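Long-range contact in MutT/nudix family protein (PDB 2FML), which probably hydrolyses or binds nucleotide derivatives through its nudix domain and may act as a transcriptional regulator, although its function is not established: residues Leu160-Ala174 with Gly178-Ile191. Numbering follows the deposited sequence.
Sequences LSHEDVEITLDLKTA and GKDTLAFDHSEIII
Gly178 lies close against Glu166 and Thr168 on strand 165-170, its CA 3.2 Å from Glu166 OE1. At Lys179 the backbone N donates to Glu166 OE1 (2.8 Å, N-H...O 167°), nearly along the C-O axis of the carboxylate. Glu166 reaches this N-H with CG anti to its own N (chi1 179°) and a bend at chi2. The lysine chain crosses the glutamate at about a right angle, and a long salt bridge joins Lys179 NZ to Glu166 OE2 (3.7 Å). Asp180 grips the same residue from backbone and side chain: its N donates to Glu166 O (2.8 Å), while OD2 accepts from Glu166 N on its anti side, 26° out of the carboxylate plane. Leu182 then crosses Ile167, CD2 meeting CD1 at 3.8 Å. On helix 186-191, Ser187 CB packs on Leu169 CD2 and Glu188 CG on Ala174 CB. Ile190 meets Leu160 tip to tip, and Ile191 CD1 wedges tightly between Leu169 CB (3.5 Å) and Leu171 CD2 (3.4 Å). Ile158 of the neighbouring strand also touches Leu169, Ile190 and Ile191, placing this helix over a face of the nudix-domain sheet at its edge strand. The chemistry thus divides: polar bonds to Glu166 hold the start of the returning loop along the edge strand, whereas from Leu182 on the contact is mainly apolar.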
ATOM      1  N   LEU A 160      13.141 -19.775   5.923  1.00 57.22           N
ATOM      2  CA  LEU A 160      12.252 -20.509   5.073  1.00 56.32           C
ATOM      3  C   LEU A 160      12.987 -21.750   4.631  1.00 55.43           C
ATOM      4  O   LEU A 160      14.060 -21.667   4.010  1.00 55.65           O
ATOM      5  CB  LEU A 160      11.927 -19.679   3.829  1.00 56.25           C
ATOM      6  CG  LEU A 160      11.855 -18.139   3.807  1.00 58.25           C
ATOM      7  CD1 LEU A 160      11.282 -17.706   2.450  1.00 58.94           C
ATOM      8  CD2 LEU A 160      11.022 -17.550   4.917  1.00 62.07           C
ATOM      9  N   SER A 161      12.415 -22.901   4.936  1.00 53.93           N
ATOM     10  CA  SER A 161      13.060 -24.142   4.608  1.00 54.35           C
ATOM     11  C   SER A 161      12.159 -25.166   3.959  1.00 54.16           C
ATOM     12  O   SER A 161      10.989 -25.249   4.270  1.00 55.55           O
ATOM     13  CB  SER A 161      13.861 -24.721   5.794  1.00 54.47           C
ATOM     14  OG  SER A 161      13.137 -24.832   7.002  1.00 53.62           O
ATOM     15  N   HIS A 162      12.721 -25.903   3.010  1.00 54.23           N
ATOM     16  CA  HIS A 162      12.105 -27.068   2.428  1.00 55.88           C
ATOM     17  C   HIS A 162      13.283 -27.992   2.025  1.00 57.36           C
ATOM     18  O   HIS A 162      14.219 -27.529   1.366  1.00 56.70           O
ATOM     19  CB  HIS A 162      11.262 -26.730   1.189  1.00 55.12           C
ATOM     20  CG  HIS A 162      10.571 -27.930   0.603  1.00 55.14           C
ATOM     21  ND1 HIS A 162      11.034 -28.588  -0.528  1.00 54.74           N
ATOM     22  CD2 HIS A 162       9.485 -28.623   1.023  1.00 53.56           C
ATOM     23  CE1 HIS A 162      10.253 -29.630  -0.778  1.00 52.61           C
ATOM     24  NE2 HIS A 162       9.308 -29.675   0.146  1.00 53.14           N
ATOM     25  N   GLU A 163      13.223 -29.273   2.418  1.00 58.76           N
ATOM     26  CA  GLU A 163      14.294 -30.248   2.109  1.00 61.09           C
ATOM     27  C   GLU A 163      15.661 -29.572   2.383  1.00 60.35           C
ATOM     28  O   GLU A 163      15.883 -29.112   3.512  1.00 59.13           O
ATOM     29  CB  GLU A 163      14.164 -30.834   0.681  1.00 59.65           C
ATOM     30  CG  GLU A 163      13.073 -31.954   0.544  1.00 64.11           C
ATOM     31  CD  GLU A 163      12.664 -32.214  -0.933  1.00 65.32           C
ATOM     32  OE1 GLU A 163      13.506 -31.924  -1.816  1.00 72.41           O
ATOM     33  OE2 GLU A 163      11.524 -32.678  -1.224  1.00 66.43           O
ATOM     34  N   ASP A 164      16.532 -29.485   1.365  1.00 60.93           N
ATOM     35  CA  ASP A 164      17.872 -28.897   1.538  1.00 62.02           C
ATOM     36  C   ASP A 164      17.992 -27.416   1.220  1.00 60.86           C
ATOM     37  O   ASP A 164      19.089 -26.856   1.246  1.00 60.53           O
ATOM     38  CB  ASP A 164      18.912 -29.689   0.762  1.00 63.22           C
ATOM     39  CG  ASP A 164      19.547 -30.779   1.615  1.00 68.76           C
ATOM     40  OD1 ASP A 164      20.586 -30.503   2.292  1.00 74.11           O
ATOM     41  OD2 ASP A 164      19.003 -31.920   1.613  1.00 73.65           O
ATOM     42  N   VAL A 165      16.845 -26.787   0.946  1.00 59.95           N
ATOM     43  CA  VAL A 165      16.765 -25.373   0.670  1.00 58.86           C
ATOM     44  C   VAL A 165      16.638 -24.599   1.970  1.00 58.48           C
ATOM     45  O   VAL A 165      15.856 -24.978   2.845  1.00 58.66           O
ATOM     46  CB  VAL A 165      15.569 -25.050  -0.279  1.00 59.94           C
ATOM     47  CG1 VAL A 165      15.569 -23.538  -0.667  1.00 56.28           C
ATOM     48  CG2 VAL A 165      15.630 -25.976  -1.496  1.00 57.82           C
ATOM     49  N   GLU A 166      17.425 -23.533   2.081  1.00 57.27           N
ATOM     50  CA  GLU A 166      17.563 -22.739   3.296  1.00 57.82           C
ATOM     51  C   GLU A 166      17.770 -21.284   2.920  1.00 56.40           C
ATOM     52  O   GLU A 166      18.767 -20.918   2.312  1.00 56.81           O
ATOM     53  CB  GLU A 166      18.731 -23.225   4.165  1.00 59.08           C
ATOM     54  CG  GLU A 166      18.953 -22.409   5.460  1.00 64.50           C
ATOM     55  CD  GLU A 166      20.468 -22.219   5.824  1.00 73.69           C
ATOM     56  OE1 GLU A 166      21.222 -21.458   5.153  1.00 73.96           O
ATOM     57  OE2 GLU A 166      20.909 -22.851   6.812  1.00 76.88           O
ATOM     58  N   ILE A 167      16.790 -20.476   3.273  1.00 55.91           N
ATOM     59  CA  ILE A 167      16.765 -19.051   3.042  1.00 56.33           C
ATOM     60  C   ILE A 167      16.524 -18.388   4.370  1.00 56.94           C
ATOM     61  O   ILE A 167      15.514 -18.658   5.024  1.00 58.37           O
ATOM     62  CB  ILE A 167      15.606 -18.640   2.092  1.00 56.81           C
ATOM     63  CG1 ILE A 167      15.764 -19.370   0.728  1.00 52.89           C
ATOM     64  CG2 ILE A 167      15.427 -17.074   2.110  1.00 52.85           C
ATOM     65  CD1 ILE A 167      14.532 -19.454  -0.053  1.00 50.57           C
ATOM     66  N   THR A 168      17.463 -17.523   4.747  1.00 56.57           N
ATOM     67  CA  THR A 168      17.496 -16.854   6.044  1.00 55.66           C
ATOM     68  C   THR A 168      17.606 -15.384   5.760  1.00 55.45           C
ATOM     69  O   THR A 168      18.466 -14.968   5.009  1.00 54.25           O
ATOM     70  CB  THR A 168      18.657 -17.364   6.903  1.00 55.00           C
ATOM     71  OG1 THR A 168      18.383 -18.726   7.197  1.00 56.62           O
ATOM     72  CG2 THR A 168      18.724 -16.614   8.274  1.00 55.25           C
ATOM     73  N   LEU A 169      16.652 -14.628   6.315  1.00 56.23           N
ATOM     74  CA  LEU A 169      16.483 -13.208   6.094  1.00 54.34           C
ATOM     75  C   LEU A 169      16.528 -12.430   7.399  1.00 55.23           C
ATOM     76  O   LEU A 169      15.890 -12.802   8.389  1.00 54.06           O
ATOM     77  CB  LEU A 169      15.114 -12.922   5.428  1.00 53.51           C
ATOM     78  CG  LEU A 169      14.765 -13.683   4.142  1.00 53.31           C
ATOM     79  CD1 LEU A 169      13.308 -13.428   3.663  1.00 46.90           C
ATOM     80  CD2 LEU A 169      15.894 -13.472   3.078  1.00 49.79           C
ATOM     81  N   ASP A 170      17.197 -11.285   7.330  1.00 56.17           N
ATOM     82  CA  ASP A 170      17.262 -10.308   8.411  1.00 58.48           C
ATOM     83  C   ASP A 170      16.003  -9.438   8.405  1.00 58.13           C
ATOM     84  O   ASP A 170      15.756  -8.746   7.418  1.00 59.11           O
ATOM     85  CB  ASP A 170      18.498  -9.399   8.256  1.00 58.56           C
ATOM     86  CG  ASP A 170      18.714  -8.502   9.485  1.00 62.68           C
ATOM     87  OD1 ASP A 170      17.859  -7.651   9.833  1.00 63.43           O
ATOM     88  OD2 ASP A 170      19.754  -8.670  10.133  1.00 69.43           O
ATOM     89  N   LEU A 171      15.221  -9.501   9.482  1.00 57.15           N
ATOM     90  CA  LEU A 171      13.998  -8.726   9.616  1.00 58.90           C
ATOM     91  C   LEU A 171      14.145  -7.218   9.577  1.00 60.07           C
ATOM     92  O   LEU A 171      13.153  -6.539   9.291  1.00 60.83           O
ATOM     93  CB  LEU A 171      13.172  -9.110  10.850  1.00 57.12           C
ATOM     94  CG  LEU A 171      12.429 -10.450  10.753  1.00 59.50           C
ATOM     95  CD1 LEU A 171      11.879 -10.859  12.123  1.00 54.77           C
ATOM     96  CD2 LEU A 171      11.348 -10.481   9.596  1.00 56.00           C
ATOM     97  N   LYS A 172      15.338  -6.691   9.838  1.00 62.19           N
ATOM     98  CA  LYS A 172      15.527  -5.226   9.820  1.00 65.47           C
ATOM     99  C   LYS A 172      16.144  -4.703   8.514  1.00 65.32           C
ATOM    100  O   LYS A 172      15.849  -3.579   8.120  1.00 67.44           O
ATOM    101  CB  LYS A 172      16.303  -4.696  11.055  1.00 66.18           C
ATOM    102  CG  LYS A 172      15.840  -5.230  12.434  1.00 72.49           C
ATOM    103  CD  LYS A 172      14.364  -4.798  12.744  1.00 79.29           C
ATOM    104  CE  LYS A 172      13.425  -5.982  13.203  1.00 80.26           C
ATOM    105  NZ  LYS A 172      11.981  -5.654  12.850  1.00 77.13           N
ATOM    106  N   THR A 173      16.952  -5.495   7.814  1.00 65.27           N
ATOM    107  CA  THR A 173      17.629  -5.005   6.580  1.00 64.85           C
ATOM    108  C   THR A 173      17.305  -5.783   5.328  1.00 65.17           C
ATOM    109  O   THR A 173      17.785  -5.409   4.232  1.00 64.85           O
ATOM    110  CB  THR A 173      19.127  -5.133   6.694  1.00 65.12           C
ATOM    111  OG1 THR A 173      19.410  -6.526   6.806  1.00 69.51           O
ATOM    112  CG2 THR A 173      19.692  -4.380   7.948  1.00 62.54           C
ATOM    113  N   ALA A 174      16.530  -6.879   5.482  1.00 64.27           N
ATOM    114  CA  ALA A 174      16.232  -7.831   4.395  1.00 63.03           C
ATOM    115  C   ALA A 174      17.471  -8.503   3.842  1.00 63.24           C
ATOM    116  O   ALA A 174      17.368  -9.197   2.849  1.00 64.21           O
ATOM    117  CB  ALA A 174      15.419  -7.157   3.244  1.00 62.65           C
ATOM    118  N   GLY A 178      21.359 -17.023   4.223  1.00 60.32           N
ATOM    119  CA  GLY A 178      21.283 -18.459   4.038  1.00 60.90           C
ATOM    120  C   GLY A 178      21.960 -18.971   2.772  1.00 61.75           C
ATOM    121  O   GLY A 178      22.414 -18.172   1.913  1.00 62.03           O
ATOM    122  N   LYS A 179      22.016 -20.307   2.674  1.00 61.82           N
ATOM    123  CA  LYS A 179      22.462 -21.048   1.495  1.00 62.65           C
ATOM    124  C   LYS A 179      21.843 -20.474   0.186  1.00 61.40           C
ATOM    125  O   LYS A 179      22.542 -20.082  -0.782  1.00 61.62           O
ATOM    126  CB  LYS A 179      22.003 -22.488   1.658  1.00 63.63           C
ATOM    127  CG  LYS A 179      23.046 -23.461   2.100  1.00 68.76           C
ATOM    128  CD  LYS A 179      22.562 -24.907   1.839  1.00 73.97           C
ATOM    129  CE  LYS A 179      21.715 -25.497   3.006  1.00 77.74           C
ATOM    130  NZ  LYS A 179      22.280 -25.219   4.384  1.00 77.99           N
ATOM    131  N   ASP A 180      20.522 -20.431   0.186  1.00 59.04           N
ATOM    132  CA  ASP A 180      19.753 -20.024  -0.968  1.00 57.03           C
ATOM    133  C   ASP A 180      19.289 -18.564  -0.884  1.00 55.47           C
ATOM    134  O   ASP A 180      19.028 -18.060   0.183  1.00 55.84           O
ATOM    135  CB  ASP A 180      18.613 -21.022  -1.133  1.00 56.44           C
ATOM    136  CG  ASP A 180      19.137 -22.420  -1.464  1.00 59.31           C
ATOM    137  OD1 ASP A 180      19.455 -22.697  -2.654  1.00 60.85           O
ATOM    138  OD2 ASP A 180      19.287 -23.236  -0.523  1.00 61.69           O
ATOM    139  N   THR A 181      19.189 -17.921  -2.039  1.00 54.55           N
ATOM    140  CA  THR A 181      18.847 -16.539  -2.191  1.00 54.34           C
ATOM    141  C   THR A 181      17.549 -16.437  -3.028  1.00 54.37           C
ATOM    142  O   THR A 181      17.442 -17.016  -4.109  1.00 55.25           O
ATOM    143  CB  THR A 181      20.041 -15.722  -2.867  1.00 54.70           C
ATOM    144  OG1 THR A 181      21.265 -15.847  -2.092  1.00 55.98           O
ATOM    145  CG2 THR A 181      19.726 -14.251  -2.924  1.00 52.39           C
ATOM    146  N   LEU A 182      16.565 -15.700  -2.534  1.00 54.21           N
ATOM    147  CA  LEU A 182      15.344 -15.470  -3.283  1.00 55.00           C
ATOM    148  C   LEU A 182      15.622 -14.646  -4.531  1.00 55.91           C
ATOM    149  O   LEU A 182      16.483 -13.700  -4.501  1.00 57.38           O
ATOM    150  CB  LEU A 182      14.316 -14.761  -2.412  1.00 54.22           C
ATOM    151  CG  LEU A 182      13.728 -15.621  -1.289  1.00 54.33           C
ATOM    152  CD1 LEU A 182      13.078 -14.765  -0.209  1.00 56.98           C
ATOM    153  CD2 LEU A 182      12.730 -16.591  -1.879  1.00 54.98           C
ATOM    154  N   ALA A 183      14.918 -15.015  -5.606  1.00 54.21           N
ATOM    155  CA  ALA A 183      14.834 -14.210  -6.813  1.00 54.18           C
ATOM    156  C   ALA A 183      14.432 -12.737  -6.578  1.00 53.97           C
ATOM    157  O   ALA A 183      13.693 -12.396  -5.651  1.00 54.72           O
ATOM    158  CB  ALA A 183      13.844 -14.880  -7.822  1.00 54.03           C
ATOM    159  N   PHE A 184      14.878 -11.871  -7.478  1.00 54.25           N
ATOM    160  CA  PHE A 184      14.449 -10.485  -7.503  1.00 55.26           C
ATOM    161  C   PHE A 184      14.727  -9.825  -6.151  1.00 55.76           C
ATOM    162  O   PHE A 184      15.806 -10.064  -5.582  1.00 55.46           O
ATOM    163  CB  PHE A 184      12.980 -10.345  -7.926  1.00 54.32           C
ATOM    164  CG  PHE A 184      12.657 -10.991  -9.272  1.00 54.67           C
ATOM    165  CD1 PHE A 184      13.021 -10.373 -10.452  1.00 56.57           C
ATOM    166  CD2 PHE A 184      11.956 -12.204  -9.336  1.00 53.53           C
ATOM    167  CE1 PHE A 184      12.707 -10.963 -11.700  1.00 57.50           C
ATOM    168  CE2 PHE A 184      11.633 -12.787 -10.516  1.00 56.14           C
ATOM    169  CZ  PHE A 184      12.009 -12.152 -11.753  1.00 55.45           C
ATOM    170  N   ASP A 185      13.750  -9.050  -5.657  1.00 55.15           N
ATOM    171  CA  ASP A 185      13.766  -8.406  -4.351  1.00 54.35           C
ATOM    172  C   ASP A 185      12.731  -9.101  -3.455  1.00 53.54           C
ATOM    173  O   ASP A 185      12.247  -8.531  -2.507  1.00 53.23           O
ATOM    174  CB  ASP A 185      13.428  -6.901  -4.493  1.00 54.64           C
ATOM    175  CG  ASP A 185      12.040  -6.653  -5.120  1.00 56.36           C
ATOM    176  OD1 ASP A 185      11.439  -7.602  -5.671  1.00 55.57           O
ATOM    177  OD2 ASP A 185      11.534  -5.505  -5.065  1.00 57.27           O
ATOM    178  N   HIS A 186      12.456 -10.372  -3.721  1.00 54.51           N
ATOM    179  CA  HIS A 186      11.450 -11.130  -2.923  1.00 54.68           C
ATOM    180  C   HIS A 186      11.786 -11.325  -1.451  1.00 54.61           C
ATOM    181  O   HIS A 186      10.899 -11.484  -0.637  1.00 52.70           O
ATOM    182  CB  HIS A 186      11.115 -12.464  -3.581  1.00 52.84           C
ATOM    183  CG  HIS A 186      10.408 -12.293  -4.874  1.00 51.70           C
ATOM    184  ND1 HIS A 186       9.851 -13.351  -5.565  1.00 51.49           N
ATOM    185  CD2 HIS A 186      10.144 -11.173  -5.592  1.00 49.56           C
ATOM    186  CE1 HIS A 186       9.275 -12.885  -6.658  1.00 53.78           C
ATOM    187  NE2 HIS A 186       9.442 -11.571  -6.694  1.00 53.60           N
ATOM    188  N   SER A 187      13.067 -11.264  -1.109  1.00 55.38           N
ATOM    189  CA  SER A 187      13.433 -11.265   0.315  1.00 57.16           C
ATOM    190  C   SER A 187      12.880 -10.020   1.049  1.00 57.36           C
ATOM    191  O   SER A 187      12.373 -10.130   2.205  1.00 57.28           O
ATOM    192  CB  SER A 187      14.965 -11.293   0.431  1.00 57.09           C
ATOM    193  OG  SER A 187      15.318  -9.955   0.344  1.00 62.87           O
ATOM    194  N   GLU A 188      12.936  -8.856   0.373  1.00 56.78           N
ATOM    195  CA  GLU A 188      12.328  -7.643   0.911  1.00 58.18           C
ATOM    196  C   GLU A 188      10.836  -7.715   1.044  1.00 56.39           C
ATOM    197  O   GLU A 188      10.276  -7.052   1.867  1.00 57.25           O
ATOM    198  CB  GLU A 188      12.618  -6.376   0.061  1.00 57.54           C
ATOM    199  CG  GLU A 188      14.020  -5.853   0.136  1.00 63.61           C
ATOM    200  CD  GLU A 188      14.285  -4.964  -1.042  1.00 70.50           C
ATOM    201  OE1 GLU A 188      13.496  -4.008  -1.168  1.00 75.19           O
ATOM    202  OE2 GLU A 188      15.222  -5.248  -1.863  1.00 75.07           O
ATOM    203  N   ILE A 189      10.208  -8.362   0.084  1.00 56.24           N
ATOM    204  CA  ILE A 189       8.792  -8.549   0.091  1.00 53.89           C
ATOM    205  C   ILE A 189       8.344  -9.523   1.230  1.00 54.48           C
ATOM    206  O   ILE A 189       7.348  -9.263   1.901  1.00 54.73           O
ATOM    207  CB  ILE A 189       8.248  -9.054  -1.295  1.00 53.05           C
ATOM    208  CG1 ILE A 189       8.817  -8.281  -2.533  1.00 49.45           C
ATOM    209  CG2 ILE A 189       6.735  -9.152  -1.219  1.00 48.23           C
ATOM    210  CD1 ILE A 189       8.082  -8.657  -3.881  1.00 51.17           C
ATOM    211  N   ILE A 190       9.058 -10.618   1.446  1.00 53.94           N
ATOM    212  CA  ILE A 190       8.701 -11.527   2.542  1.00 54.95           C
ATOM    213  C   ILE A 190       8.861 -10.899   3.938  1.00 55.77           C
ATOM    214  O   ILE A 190       7.982 -11.013   4.827  1.00 56.42           O
ATOM    215  CB  ILE A 190       9.440 -12.871   2.411  1.00 55.01           C
ATOM    216  CG1 ILE A 190       8.816 -13.583   1.228  1.00 56.58           C
ATOM    217  CG2 ILE A 190       9.266 -13.777   3.744  1.00 54.71           C
ATOM    218  CD1 ILE A 190       9.525 -14.744   0.693  1.00 60.37           C
ATOM    219  N   ILE A 191       9.974 -10.206   4.123  1.00 56.91           N
ATOM    220  CA  ILE A 191      10.220  -9.414   5.330  1.00 57.47           C
ATOM    221  C   ILE A 191       9.122  -8.354   5.518  1.00 56.84           C
ATOM    222  O   ILE A 191       8.596  -8.184   6.623  1.00 57.44           O
ATOM    223  CB  ILE A 191      11.643  -8.783   5.244  1.00 57.84           C
ATOM    224  CG1 ILE A 191      12.701  -9.889   5.288  1.00 59.74           C
ATOM    225  CG2 ILE A 191      11.897  -7.683   6.259  1.00 57.67           C
ATOM    226  CD1 ILE A 191      12.797 -10.592   6.527  1.00 64.65           C
TER